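Local coordinates for protein putative methylase (PDB 3LDU) that probably transfers methyl groups to guanine in ribosomal RNA, and holds a bound GTP in its Rossmann-like methyltransferase domain, at residues G303-N308 with R333-W338; S339-T344 with F372-G377; D292-K297 with K326-A331. All coordinates share one frame; numbering follows the deposited sequence.

Interaction 1: G303-N308 with R333-W338. With GTP (guanosine-5'-triphosphate), chain B.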
loop_
_atom_site.group_PDB
_atom_site.type_symbol
_atom_site.label_atom_id
_atom_site.label_comp_id
_atom_site.label_asym_id
_atom_site.label_seq_id
_atom_site.Cartn_x
_atom_site.Cartn_y
_atom_site.Cartn_z
ATOM N N GLY A 303 -24.277 6.183 -10.067
ATOM C CA GLY A 303 -23.566 5.453 -9.032
ATOM C C GLY A 303 -22.223 4.920 -9.513
ATOM O O GLY A 303 -21.865 5.030 -10.692
ATOM N N PHE A 304 -21.474 4.333 -8.589
ATOM C CA PHE A 304 -20.177 3.746 -8.897
ATOM C C PHE A 304 -20.149 2.291 -8.467
ATOM O O PHE A 304 -20.688 1.949 -7.422
ATOM C CB PHE A 304 -19.071 4.481 -8.133
ATOM C CG PHE A 304 -18.811 5.865 -8.624
ATOM C CD1 PHE A 304 -17.830 6.103 -9.564
ATOM C CD2 PHE A 304 -19.545 6.935 -8.135
ATOM C CE1 PHE A 304 -17.590 7.379 -10.014
ATOM C CE2 PHE A 304 -19.309 8.212 -8.584
ATOM C CZ PHE A 304 -18.332 8.435 -9.526
ATOM N N ILE A 305 -19.503 1.447 -9.268
ATOM C CA ILE A 305 -19.169 0.086 -8.857
ATOM C C ILE A 305 -17.651 -0.065 -8.929
ATOM O O ILE A 305 -17.036 0.305 -9.939
ATOM C CB ILE A 305 -19.830 -0.969 -9.754
ATOM C CG1 ILE A 305 -21.316 -1.086 -9.410
ATOM C CG2 ILE A 305 -19.142 -2.325 -9.571
ATOM C CD1 ILE A 305 -22.187 -1.659 -10.557
ATOM N N ILE A 306 -17.040 -0.544 -7.845
ATOM C CA ILE A 306 -15.615 -0.872 -7.862
ATOM C C ILE A 306 -15.525 -2.253 -7.275
ATOM O O ILE A 306 -16.016 -2.488 -6.160
ATOM C CB ILE A 306 -14.783 0.107 -7.004
ATOM C CG1 ILE A 306 -14.967 1.544 -7.501
ATOM C CG2 ILE A 306 -13.298 -0.261 -7.060
ATOM C CD1 ILE A 306 -14.318 2.585 -6.580
ATOM N N THR A 307 -14.938 -3.189 -8.011
ATOM C CA THR A 307 -15.016 -4.577 -7.577
ATOM C C THR A 307 -13.880 -5.461 -8.087
ATOM O O THR A 307 -13.236 -5.157 -9.096
ATOM C CB THR A 307 -16.383 -5.202 -8.009
ATOM O OG1 THR A 307 -16.576 -6.450 -7.344
ATOM C CG2 THR A 307 -16.438 -5.392 -9.530
ATOM N N ASN A 308 -13.673 -6.571 -7.374
ATOM C CA ASN A 308 -12.593 -7.519 -7.620
ATOM C C ASN A 308 -13.226 -8.912 -7.790
ATOM O O ASN A 308 -13.379 -9.660 -6.820
ATOM C CB ASN A 308 -11.631 -7.429 -6.406
ATOM C CG ASN A 308 -10.534 -8.473 -6.403
ATOM O OD1 ASN A 308 -10.242 -9.076 -5.358
ATOM N ND2 ASN A 308 -9.883 -8.653 -7.526
ATOM N N ARG A 333 -24.790 -2.701 -17.543
ATOM C CA ARG A 333 -25.192 -1.842 -18.657
ATOM C C ARG A 333 -26.657 -1.396 -18.550
ATOM O O ARG A 333 -27.073 -0.452 -19.223
ATOM C CB ARG A 333 -24.902 -2.522 -20.012
ATOM C CG ARG A 333 -23.408 -2.475 -20.402
ATOM C CD ARG A 333 -23.145 -2.941 -21.841
ATOM N NE ARG A 333 -23.305 -4.383 -21.991
ATOM C CZ ARG A 333 -22.397 -5.282 -21.627
ATOM N NH1 ARG A 333 -21.247 -4.894 -21.080
ATOM N NH2 ARG A 333 -22.646 -6.574 -21.797
ATOM N N LYS A 334 -27.423 -2.072 -17.699
ATOM C CA LYS A 334 -28.823 -1.722 -17.455
ATOM C C LYS A 334 -28.976 -0.625 -16.404
ATOM O O LYS A 334 -30.075 -0.109 -16.185
ATOM C CB LYS A 334 -29.630 -2.960 -17.045
ATOM C CG LYS A 334 -29.919 -3.910 -18.201
ATOM C CD LYS A 334 -30.504 -5.235 -17.724
ATOM C CE LYS A 334 -31.829 -5.048 -17.004
ATOM N NZ LYS A 334 -32.347 -6.335 -16.453
ATOM N N LEU A 335 -27.877 -0.291 -15.735
ATOM C CA LEU A 335 -27.878 0.782 -14.752
ATOM C C LEU A 335 -27.981 2.123 -15.465
ATOM O O LEU A 335 -27.576 2.258 -16.622
ATOM C CB LEU A 335 -26.594 0.722 -13.900
ATOM C CG LEU A 335 -26.473 -0.584 -13.112
ATOM C CD1 LEU A 335 -25.081 -0.770 -12.458
ATOM C CD2 LEU A 335 -27.580 -0.655 -12.066
ATOM N N LYS A 336 -28.524 3.120 -14.777
ATOM C CA LYS A 336 -28.713 4.421 -15.396
ATOM C C LYS A 336 -27.503 5.311 -15.181
ATOM O O LYS A 336 -27.355 5.901 -14.122
ATOM C CB LYS A 336 -29.968 5.105 -14.844
ATOM C CG LYS A 336 -30.268 6.450 -15.490
ATOM C CD LYS A 336 -30.297 6.329 -17.008
ATOM C CE LYS A 336 -30.640 7.655 -17.670
ATOM N NZ LYS A 336 -30.526 7.570 -19.151
ATOM N N ASN A 337 -26.648 5.406 -16.195
ATOM C CA ASN A 337 -25.508 6.311 -16.154
ATOM C C ASN A 337 -24.560 6.010 -14.993
ATOM O O ASN A 337 -24.061 6.929 -14.346
ATOM C CB ASN A 337 -25.990 7.758 -16.042
ATOM C CG ASN A 337 -26.565 8.279 -17.337
ATOM O OD1 ASN A 337 -25.997 8.071 -18.403
ATOM N ND2 ASN A 337 -27.700 8.963 -17.250
ATOM N N TRP A 338 -24.328 4.734 -14.711
ATOM C CA TRP A 338 -23.341 4.381 -13.687
ATOM C C TRP A 338 -21.936 4.283 -14.290
ATOM O O TRP A 338 -21.776 4.198 -15.508
ATOM C CB TRP A 338 -23.703 3.049 -13.008
ATOM C CG TRP A 338 -24.773 3.151 -11.944
ATOM C CD1 TRP A 338 -26.007 3.726 -12.076
ATOM C CD2 TRP A 338 -24.710 2.634 -10.605
ATOM N NE1 TRP A 338 -26.710 3.614 -10.895
ATOM C CE2 TRP A 338 -25.937 2.952 -9.975
ATOM C CE3 TRP A 338 -23.731 1.953 -9.864
ATOM C CZ2 TRP A 338 -26.213 2.601 -8.651
ATOM C CZ3 TRP A 338 -24.013 1.598 -8.551
ATOM C CH2 TRP A 338 -25.244 1.929 -7.956
HETATM P PG GTP B . -11.646 -8.619 -0.955
HETATM O O1G GTP B . -12.671 -7.511 -1.074
HETATM O O2G GTP B . -10.296 -7.995 -0.727
HETATM O O3G GTP B . -11.940 -9.510 0.229
HETATM O O3B GTP B . -11.661 -9.472 -2.332
HETATM P PB GTP B . -12.281 -10.964 -2.352
HETATM O O1B GTP B . -11.133 -11.940 -2.256
HETATM O O2B GTP B . -13.216 -11.181 -1.193
HETATM O O3A GTP B . -13.049 -11.221 -3.751
HETATM P PA GTP B . -12.745 -12.641 -4.471
HETATM O O1A GTP B . -12.829 -13.733 -3.426
HETATM O O2A GTP B . -11.375 -12.639 -5.106
HETATM O "O5'" GTP B . -13.902 -12.918 -5.548
HETATM C "C5'" GTP B . -14.961 -12.013 -5.558
HETATM C "C4'" GTP B . -16.027 -12.522 -4.596
HETATM O "O4'" GTP B . -17.193 -12.638 -5.363
HETATM C "C3'" GTP B . -15.806 -13.898 -3.964
HETATM O "O3'" GTP B . -15.821 -13.734 -2.563
HETATM C "C2'" GTP B . -16.998 -14.756 -4.383
HETATM O "O2'" GTP B . -17.627 -15.402 -3.293
HETATM C "C1'" GTP B . -17.964 -13.714 -4.891
HETATM N N9 GTP B . -18.833 -14.120 -6.002
HETATM C C8 GTP B . -18.665 -15.050 -6.994
HETATM N N7 GTP B . -19.775 -15.008 -7.780
HETATM C C5 GTP B . -20.630 -14.075 -7.288
HETATM C C6 GTP B . -21.885 -13.627 -7.689
HETATM O O6 GTP B . -22.451 -14.103 -8.685
HETATM N N1 GTP B . -22.489 -12.634 -6.947
HETATM C C2 GTP B . -21.871 -12.092 -5.834
HETATM N N2 GTP B . -22.488 -11.131 -5.167
HETATM N N3 GTP B . -20.620 -12.539 -5.418
HETATM C C4 GTP B . -20.034 -13.512 -6.162
#
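The carbonyl oxygen of Gly303 is met twice from the side of Trp338: Trp338 CA brings a C-H to Gly303 O at 3.4 Å, and the next residue, Ser339, adds a backbone hydrogen bond with Gly303. The C-H contact is bent, with an angle of 123° at the hydrogen, so it can be only a modest supplement. The main event is the indole. Gly303 CA lies 3.5 Å from the centroid of the six-membered ring of Trp338, only 14° off the ring normal, which defines a CH-pi contact over the face. Because Gly303 carries no side chain, its backbone can lie directly on the ring, with Gly303 C 3.3 Å from Trp338 CE3. The torsion chi1 of -80° turns CG of Trp338 away from its own carbonyl carbon, and this lays one face of the indole against Gly303, just ahead of strand 304-307. The indole NE1 is satisfied by the carbonyl oxygen of Asp300, a bond that probably helps to fix the rotation of the ring.

On the opposite face, the methyl CD1 of Leu335 sits 3.7 Å above the ring plane, displaced toward the rim. The same CD1 reaches Ile305 CD1 at 3.6 Å, the two side chains crossing at about a right angle. Ile305 CG1 approaches Trp338 CZ3 at 3.9 Å, obliquely, which completes a compact apolar cluster.

Farther along the strand, Asn308 opens the Asn-Pro-Pro-Tyr signature of the amino-methyltransferases, and its carbonyl oxygen comes 3.1 Å from C5' of GTP. With an indole clasped between a glycine backbone and a leucine methyl, the chemistry implies a largely apolar contact, the indole N-H bonded to Asp300 O, at the start of the strand that leads to the nucleotide pocket.

Interaction 2: S339-T344 with F372-G377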
loop_
_atom_site.group_PDB
_atom_site.type_symbol
_atom_site.label_atom_id
_atom_site.label_comp_id
_atom_site.label_asym_id
_atom_site.label_seq_id
_atom_site.Cartn_x
_atom_site.Cartn_y
_atom_site.Cartn_z
ATOM N N SER A 339 -20.935 4.289 -13.414
ATOM C CA SER A 339 -19.534 4.074 -13.770
ATOM C C SER A 339 -19.117 2.786 -13.071
ATOM O O SER A 339 -19.468 2.586 -11.916
ATOM C CB SER A 339 -18.658 5.205 -13.215
ATOM O OG SER A 339 -18.930 6.453 -13.837
ATOM N N TYR A 340 -18.373 1.913 -13.742
ATOM C CA TYR A 340 -17.949 0.683 -13.081
ATOM C C TYR A 340 -16.486 0.368 -13.379
ATOM O O TYR A 340 -15.982 0.685 -14.459
ATOM C CB TYR A 340 -18.870 -0.501 -13.415
ATOM C CG TYR A 340 -19.554 -0.435 -14.774
ATOM C CD1 TYR A 340 -18.972 -1.007 -15.895
ATOM C CD2 TYR A 340 -20.800 0.162 -14.919
ATOM C CE1 TYR A 340 -19.591 -0.965 -17.135
ATOM C CE2 TYR A 340 -21.435 0.216 -16.173
ATOM C CZ TYR A 340 -20.818 -0.356 -17.273
ATOM O OH TYR A 340 -21.417 -0.325 -18.526
ATOM N N TYR A 341 -15.822 -0.251 -12.409
ATOM C CA TYR A 341 -14.383 -0.485 -12.467
ATOM C C TYR A 341 -14.137 -1.883 -11.929
ATOM O O TYR A 341 -14.617 -2.223 -10.851
ATOM C CB TYR A 341 -13.662 0.548 -11.595
ATOM C CG TYR A 341 -13.951 1.981 -12.004
ATOM C CD1 TYR A 341 -13.095 2.669 -12.861
ATOM C CD2 TYR A 341 -15.106 2.638 -11.557
ATOM C CE1 TYR A 341 -13.356 3.985 -13.244
ATOM C CE2 TYR A 341 -15.381 3.952 -11.949
ATOM C CZ TYR A 341 -14.498 4.617 -12.786
ATOM O OH TYR A 341 -14.753 5.920 -13.193
ATOM N N LEU A 342 -13.426 -2.706 -12.687
ATOM C CA LEU A 342 -13.239 -4.099 -12.297
ATOM C C LEU A 342 -11.788 -4.487 -12.456
ATOM O O LEU A 342 -11.164 -4.185 -13.477
ATOM C CB LEU A 342 -14.087 -5.015 -13.195
ATOM C CG LEU A 342 -15.606 -4.865 -13.102
ATOM C CD1 LEU A 342 -16.077 -3.892 -14.173
ATOM C CD2 LEU A 342 -16.315 -6.206 -13.262
ATOM N N ILE A 343 -11.249 -5.157 -11.445
ATOM C CA ILE A 343 -9.880 -5.651 -11.530
ATOM C C ILE A 343 -9.875 -7.170 -11.712
ATOM O O ILE A 343 -10.565 -7.896 -10.994
ATOM C CB ILE A 343 -9.041 -5.227 -10.286
ATOM C CG1 ILE A 343 -7.630 -5.803 -10.401
ATOM C CG2 ILE A 343 -9.729 -5.646 -8.979
ATOM C CD1 ILE A 343 -6.596 -5.147 -9.448
ATOM N N THR A 344 -9.150 -7.650 -12.712
ATOM C CA THR A 344 -9.049 -9.084 -12.931
ATOM C C THR A 344 -7.806 -9.420 -13.727
ATOM O O THR A 344 -7.323 -8.596 -14.505
ATOM C CB THR A 344 -10.294 -9.672 -13.646
ATOM O OG1 THR A 344 -10.087 -11.075 -13.850
ATOM C CG2 THR A 344 -10.523 -9.000 -14.993
ATOM N N PHE A 372 -6.817 -3.293 -14.369
ATOM C CA PHE A 372 -7.959 -2.557 -13.834
ATOM C C PHE A 372 -8.676 -1.960 -15.038
ATOM O O PHE A 372 -8.131 -1.087 -15.709
ATOM C CB PHE A 372 -7.455 -1.448 -12.910
ATOM C CG PHE A 372 -8.537 -0.756 -12.115
ATOM C CD1 PHE A 372 -9.547 -1.478 -11.490
ATOM C CD2 PHE A 372 -8.519 0.622 -11.974
ATOM C CE1 PHE A 372 -10.523 -0.832 -10.736
ATOM C CE2 PHE A 372 -9.489 1.275 -11.230
ATOM C CZ PHE A 372 -10.488 0.550 -10.606
ATOM N N PHE A 373 -9.874 -2.464 -15.325
ATOM C CA PHE A 373 -10.679 -2.009 -16.462
ATOM C C PHE A 373 -11.663 -0.933 -16.012
ATOM O O PHE A 373 -12.502 -1.174 -15.151
ATOM C CB PHE A 373 -11.446 -3.184 -17.028
ATOM C CG PHE A 373 -10.578 -4.269 -17.582
ATOM C CD1 PHE A 373 -10.150 -4.224 -18.899
ATOM C CD2 PHE A 373 -10.195 -5.338 -16.790
ATOM C CE1 PHE A 373 -9.351 -5.228 -19.422
ATOM C CE2 PHE A 373 -9.402 -6.352 -17.304
ATOM C CZ PHE A 373 -8.982 -6.295 -18.623
ATOM N N GLN A 374 -11.578 0.244 -16.618
ATOM C CA GLN A 374 -12.305 1.409 -16.121
ATOM C C GLN A 374 -13.403 1.777 -17.106
ATOM O O GLN A 374 -13.135 1.945 -18.291
ATOM C CB GLN A 374 -11.337 2.584 -15.972
ATOM C CG GLN A 374 -10.193 2.245 -15.038
ATOM C CD GLN A 374 -9.130 3.326 -14.942
ATOM O OE1 GLN A 374 -7.988 3.044 -14.585
ATOM N NE2 GLN A 374 -9.498 4.565 -15.249
ATOM N N TYR A 375 -14.626 1.910 -16.602
ATOM C CA TYR A 375 -15.791 2.223 -17.436
ATOM C C TYR A 375 -16.577 3.397 -16.860
ATOM O O TYR A 375 -17.670 3.203 -16.320
ATOM C CB TYR A 375 -16.722 1.025 -17.524
ATOM C CG TYR A 375 -16.150 -0.208 -18.171
ATOM C CD1 TYR A 375 -16.350 -0.457 -19.527
ATOM C CD2 TYR A 375 -15.428 -1.140 -17.429
ATOM C CE1 TYR A 375 -15.842 -1.600 -20.127
ATOM C CE2 TYR A 375 -14.908 -2.287 -18.022
ATOM C CZ TYR A 375 -15.117 -2.510 -19.374
ATOM O OH TYR A 375 -14.610 -3.643 -19.974
ATOM N N PRO A 376 -16.031 4.618 -16.969
ATOM C CA PRO A 376 -16.786 5.796 -16.528
ATOM C C PRO A 376 -18.054 5.936 -17.350
ATOM O O PRO A 376 -18.051 5.582 -18.533
ATOM C CB PRO A 376 -15.829 6.964 -16.816
ATOM C CG PRO A 376 -14.824 6.414 -17.803
ATOM C CD PRO A 376 -14.673 4.972 -17.424
ATOM N N GLY A 377 -19.121 6.427 -16.726
ATOM C CA GLY A 377 -20.405 6.564 -17.390
ATOM C C GLY A 377 -20.351 7.568 -18.523
ATOM O O GLY A 377 -19.399 8.342 -18.626
#
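Tyr340 and Tyr375 form a hydrogen-bonded antiparallel pair, and Leu342 and Phe373 form a second one. Tyr375 N donates to Tyr340 O at 2.8 Å, though the bond is bent to 135° at the hydrogen; Phe373 N to Leu342 O is equally short but straighter, at 166°. Tyr341 with Gln374 and Ile343 with Phe372 are the intervening non-hydrogen-bonded pairs, where Tyr341 CA adds a C-H contact to Phe373 O at 3.3 Å. The axes of the strand segments run at 168°, close to ideal antiparallel. A side-chain bond prolongs the pairing beyond the strand: Ser339 OG accepts from Gly377 N at 2.9 Å.

Aromatic contacts separate by face. Beside Gln374 and Ile343, the tip of Phe372, whose CG is anti to the backbone N, leans across so that CZ lies 3.3 Å from Tyr341 CB; the two rings are nearly parallel but slid apart. Gln374 CG lies at the Tyr341 ring edge, in its plane. On the other face, Tyr340 CD1 presses on Tyr375 CB at 3.4 Å and their rings meet obliquely, while Thr344 CG2 touches Phe373 CE2 at 3.7 Å. Tyr340 OH bonds to the side-chain NE2 of Gln355, and Tyr375 OH to its main-chain O.

Strand 339-344 is bonded on its other side to the parallel strand 304-307, and strand 368-375 is flanked by the edge strand 359-365, which precedes it in the chain. Helix 349-353 covers Leu342, Phe373 and Tyr375. Strand 368-375, inserted antiparallel between 339-344 and 359-365, gives the 3-2-1-4-5-7-6 order of class I methyltransferases.

Interaction 3: D292-K297 with K326-A331. With GTP (guanosine-5'-triphosphate), chain B.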
loop_
_atom_site.group_PDB
_atom_site.type_symbol
_atom_site.label_atom_id
_atom_site.label_comp_id
_atom_site.label_asym_id
_atom_site.label_seq_id
_atom_site.Cartn_x
_atom_site.Cartn_y
_atom_site.Cartn_z
ATOM N N ASP A 292 -26.423 -11.442 -5.040
ATOM C CA ASP A 292 -25.873 -11.940 -6.300
ATOM C C ASP A 292 -25.643 -10.750 -7.248
ATOM O O ASP A 292 -26.597 -10.113 -7.686
ATOM C CB ASP A 292 -26.894 -12.943 -6.885
ATOM C CG ASP A 292 -26.436 -13.615 -8.183
ATOM O OD1 ASP A 292 -25.372 -13.269 -8.742
ATOM O OD2 ASP A 292 -27.182 -14.512 -8.649
ATOM N N ALA A 293 -24.375 -10.447 -7.545
ATOM C CA ALA A 293 -24.000 -9.328 -8.417
ATOM C C ALA A 293 -24.678 -9.363 -9.792
ATOM O O ALA A 293 -24.915 -8.312 -10.387
ATOM C CB ALA A 293 -22.484 -9.296 -8.605
ATOM N N THR A 294 -24.937 -10.566 -10.302
ATOM C CA THR A 294 -25.570 -10.718 -11.623
ATOM C C THR A 294 -27.030 -10.275 -11.625
ATOM O O THR A 294 -27.640 -10.128 -12.687
ATOM C CB THR A 294 -25.464 -12.162 -12.187
ATOM O OG1 THR A 294 -26.253 -13.055 -11.402
ATOM C CG2 THR A 294 -24.002 -12.633 -12.201
ATOM N N GLN A 295 -27.585 -10.063 -10.439
ATOM C CA GLN A 295 -28.950 -9.585 -10.314
ATOM C C GLN A 295 -28.971 -8.167 -9.786
ATOM O O GLN A 295 -30.036 -7.660 -9.421
ATOM C CB GLN A 295 -29.752 -10.483 -9.374
ATOM C CG GLN A 295 -29.638 -11.947 -9.719
ATOM C CD GLN A 295 -30.178 -12.234 -11.088
ATOM O OE1 GLN A 295 -31.349 -11.969 -11.363
ATOM N NE2 GLN A 295 -29.332 -12.773 -11.967
ATOM N N PHE A 296 -27.806 -7.531 -9.708
ATOM C CA PHE A 296 -27.774 -6.192 -9.133
ATOM C C PHE A 296 -28.602 -5.220 -9.981
ATOM O O PHE A 296 -28.492 -5.191 -11.209
ATOM C CB PHE A 296 -26.342 -5.663 -8.908
ATOM C CG PHE A 296 -26.316 -4.271 -8.346
ATOM C CD1 PHE A 296 -26.642 -4.044 -7.016
ATOM C CD2 PHE A 296 -26.025 -3.178 -9.164
ATOM C CE1 PHE A 296 -26.650 -2.762 -6.491
ATOM C CE2 PHE A 296 -26.028 -1.892 -8.646
ATOM C CZ PHE A 296 -26.342 -1.686 -7.302
ATOM N N LYS A 297 -29.449 -4.446 -9.313
ATOM C CA LYS A 297 -30.257 -3.431 -9.980
ATOM C C LYS A 297 -30.373 -2.213 -9.071
ATOM O O LYS A 297 -30.313 -2.331 -7.846
ATOM C CB LYS A 297 -31.663 -3.976 -10.290
ATOM C CG LYS A 297 -31.675 -5.186 -11.208
ATOM C CD LYS A 297 -33.066 -5.822 -11.278
ATOM C CE LYS A 297 -33.113 -6.934 -12.320
ATOM N NZ LYS A 297 -32.144 -8.031 -12.039
ATOM N N LYS A 326 -19.993 -12.101 -18.536
ATOM C CA LYS A 326 -21.079 -11.761 -19.452
ATOM C C LYS A 326 -22.299 -11.277 -18.671
ATOM O O LYS A 326 -22.908 -10.253 -18.985
ATOM C CB LYS A 326 -21.463 -12.984 -20.291
ATOM C CG LYS A 326 -22.557 -12.733 -21.296
ATOM C CD LYS A 326 -22.999 -14.051 -21.932
ATOM C CE LYS A 326 -21.817 -14.802 -22.537
ATOM N NZ LYS A 326 -21.271 -14.088 -23.725
ATOM N N GLU A 327 -22.638 -12.019 -17.631
ATOM C CA GLU A 327 -23.781 -11.655 -16.800
ATOM C C GLU A 327 -23.596 -10.312 -16.086
ATOM O O GLU A 327 -24.538 -9.520 -15.999
ATOM C CB GLU A 327 -24.124 -12.794 -15.848
ATOM C CG GLU A 327 -24.649 -14.012 -16.626
ATOM C CD GLU A 327 -24.871 -15.243 -15.763
ATOM O OE1 GLU A 327 -24.875 -15.123 -14.526
ATOM O OE2 GLU A 327 -25.054 -16.338 -16.334
ATOM N N LEU A 328 -22.384 -10.044 -15.599
ATOM C CA LEU A 328 -22.084 -8.731 -15.041
ATOM C C LEU A 328 -22.255 -7.603 -16.060
ATOM O O LEU A 328 -22.813 -6.547 -15.747
ATOM C CB LEU A 328 -20.657 -8.682 -14.476
ATOM C CG LEU A 328 -20.374 -9.624 -13.306
ATOM C CD1 LEU A 328 -18.889 -9.585 -12.964
ATOM C CD2 LEU A 328 -21.222 -9.286 -12.069
ATOM N N GLY A 329 -21.738 -7.807 -17.269
ATOM C CA GLY A 329 -21.869 -6.807 -18.312
ATOM C C GLY A 329 -23.332 -6.476 -18.562
ATOM O O GLY A 329 -23.709 -5.303 -18.628
ATOM N N TYR A 330 -24.157 -7.512 -18.687
ATOM C CA TYR A 330 -25.591 -7.316 -18.907
ATOM C C TYR A 330 -26.206 -6.477 -17.788
ATOM O O TYR A 330 -26.880 -5.484 -18.058
ATOM C CB TYR A 330 -26.301 -8.664 -19.054
ATOM C CG TYR A 330 -27.807 -8.597 -19.208
ATOM C CD1 TYR A 330 -28.389 -8.183 -20.403
ATOM C CD2 TYR A 330 -28.650 -8.984 -18.171
ATOM C CE1 TYR A 330 -29.768 -8.136 -20.549
ATOM C CE2 TYR A 330 -30.031 -8.945 -18.311
ATOM C CZ TYR A 330 -30.583 -8.519 -19.498
ATOM O OH TYR A 330 -31.956 -8.476 -19.634
ATOM N N ALA A 331 -25.949 -6.862 -16.534
ATOM C CA ALA A 331 -26.527 -6.162 -15.383
ATOM C C ALA A 331 -26.035 -4.721 -15.279
ATOM O O ALA A 331 -26.813 -3.801 -15.038
ATOM C CB ALA A 331 -26.230 -6.908 -14.078
HETATM P PG GTP B . -11.646 -8.619 -0.955
HETATM O O1G GTP B . -12.671 -7.511 -1.074
HETATM O O2G GTP B . -10.296 -7.995 -0.727
HETATM O O3G GTP B . -11.940 -9.510 0.229
HETATM O O3B GTP B . -11.661 -9.472 -2.332
HETATM P PB GTP B . -12.281 -10.964 -2.352
HETATM O O1B GTP B . -11.133 -11.940 -2.256
HETATM O O2B GTP B . -13.216 -11.181 -1.193
HETATM O O3A GTP B . -13.049 -11.221 -3.751
HETATM P PA GTP B . -12.745 -12.641 -4.471
HETATM O O1A GTP B . -12.829 -13.733 -3.426
HETATM O O2A GTP B . -11.375 -12.639 -5.106
HETATM O "O5'" GTP B . -13.902 -12.918 -5.548
HETATM C "C5'" GTP B . -14.961 -12.013 -5.558
HETATM C "C4'" GTP B . -16.027 -12.522 -4.596
HETATM O "O4'" GTP B . -17.193 -12.638 -5.363
HETATM C "C3'" GTP B . -15.806 -13.898 -3.964
HETATM O "O3'" GTP B . -15.821 -13.734 -2.563
HETATM C "C2'" GTP B . -16.998 -14.756 -4.383
HETATM O "O2'" GTP B . -17.627 -15.402 -3.293
HETATM C "C1'" GTP B . -17.964 -13.714 -4.891
HETATM N N9 GTP B . -18.833 -14.120 -6.002
HETATM C C8 GTP B . -18.665 -15.050 -6.994
HETATM N N7 GTP B . -19.775 -15.008 -7.780
HETATM C C5 GTP B . -20.630 -14.075 -7.288
HETATM C C6 GTP B . -21.885 -13.627 -7.689
HETATM O O6 GTP B . -22.451 -14.103 -8.685
HETATM N N1 GTP B . -22.489 -12.634 -6.947
HETATM C C2 GTP B . -21.871 -12.092 -5.834
HETATM N N2 GTP B . -22.488 -11.131 -5.167
HETATM N N3 GTP B . -20.620 -12.539 -5.418
HETATM C C4 GTP B . -20.034 -13.512 -6.162
HETATM O O HOH W 1 -27.098 -10.315 -15.374
HETATM O O HOH W 2 -29.199 -4.058 -13.602
#
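Ala293 CB meets the Leu328 methyl CD2 at 3.7 Å, the apolar centre of this contact between a short 3-10 turn and a helix. Ala293 belongs to the GTP site, and its backbone N comes within 2.9 Å of GTP N1. Beside it, Ala331 CB points at the turn and touches Thr294 O. Thr294 also turns its CG2 methyl toward Glu327, reaching OE1 at 3.5 Å; the other carboxylate oxygen of Glu327 is bonded to Gln323, a turn earlier in the same helix.

Two waters join the backbones of the turn and the helix. One donates to Thr294 O at 2.7 Å and to Glu327 O at 2.8 Å, the latter oxygen also accepting the helical bond from Ala331 N. The second donates to Phe296 O and Ala331 O. Each water thus links one carbonyl of the turn with one of the helix.

Asp292 helps to hold the turn. Its OD1 accepts from Thr294 N, an Asx turn, and from Thr294 OG1 at 2.8 Å, both donors arriving from the same face of the carboxylate plane. A chi1 of 68° places OG1 between the backbone N and carbonyl carbon of Thr294, where it can reach Asp292 while its methyl faces the helix; Gln295 NE2 then donates to that hydroxyl. Asp292 OD1 also has a weak bond from GTP N1 and lies 3.0 Å from GTP O6, so it sits at the guanine edge without a strong bond to it.

Met203 touches both Ala293 and Leu328, and Pro202 backs Ala293. The turn follows the edge strand 286-290, and helix 315-333, which connects strand 304-307 to strand 339-344, packs against the turn.

All three interactions belong to the Rossmann-like methyltransferase domain. Along the chain, the segments of interactions 3 and 1 alternate, and interaction 2 opens after both have closed. Interactions 1 and 2 have centres about 9 Å apart and share the sheet, because strands 304-307 and 339-344 are neighbours bonded through Ile305. Interaction 3 lies about 10 Å from interaction 1 and 14 Å from interaction 2; Phe296 bridges it to Trp338 and Leu335. Helix 315-333 and its following loop form the crossover linking the two parallel strands. Interactions 1 and 3 touch GTP at sugar and base: the end of strand 304-307 and the turn after 286-290 both line its pocket, the turn resting on the crossover helix.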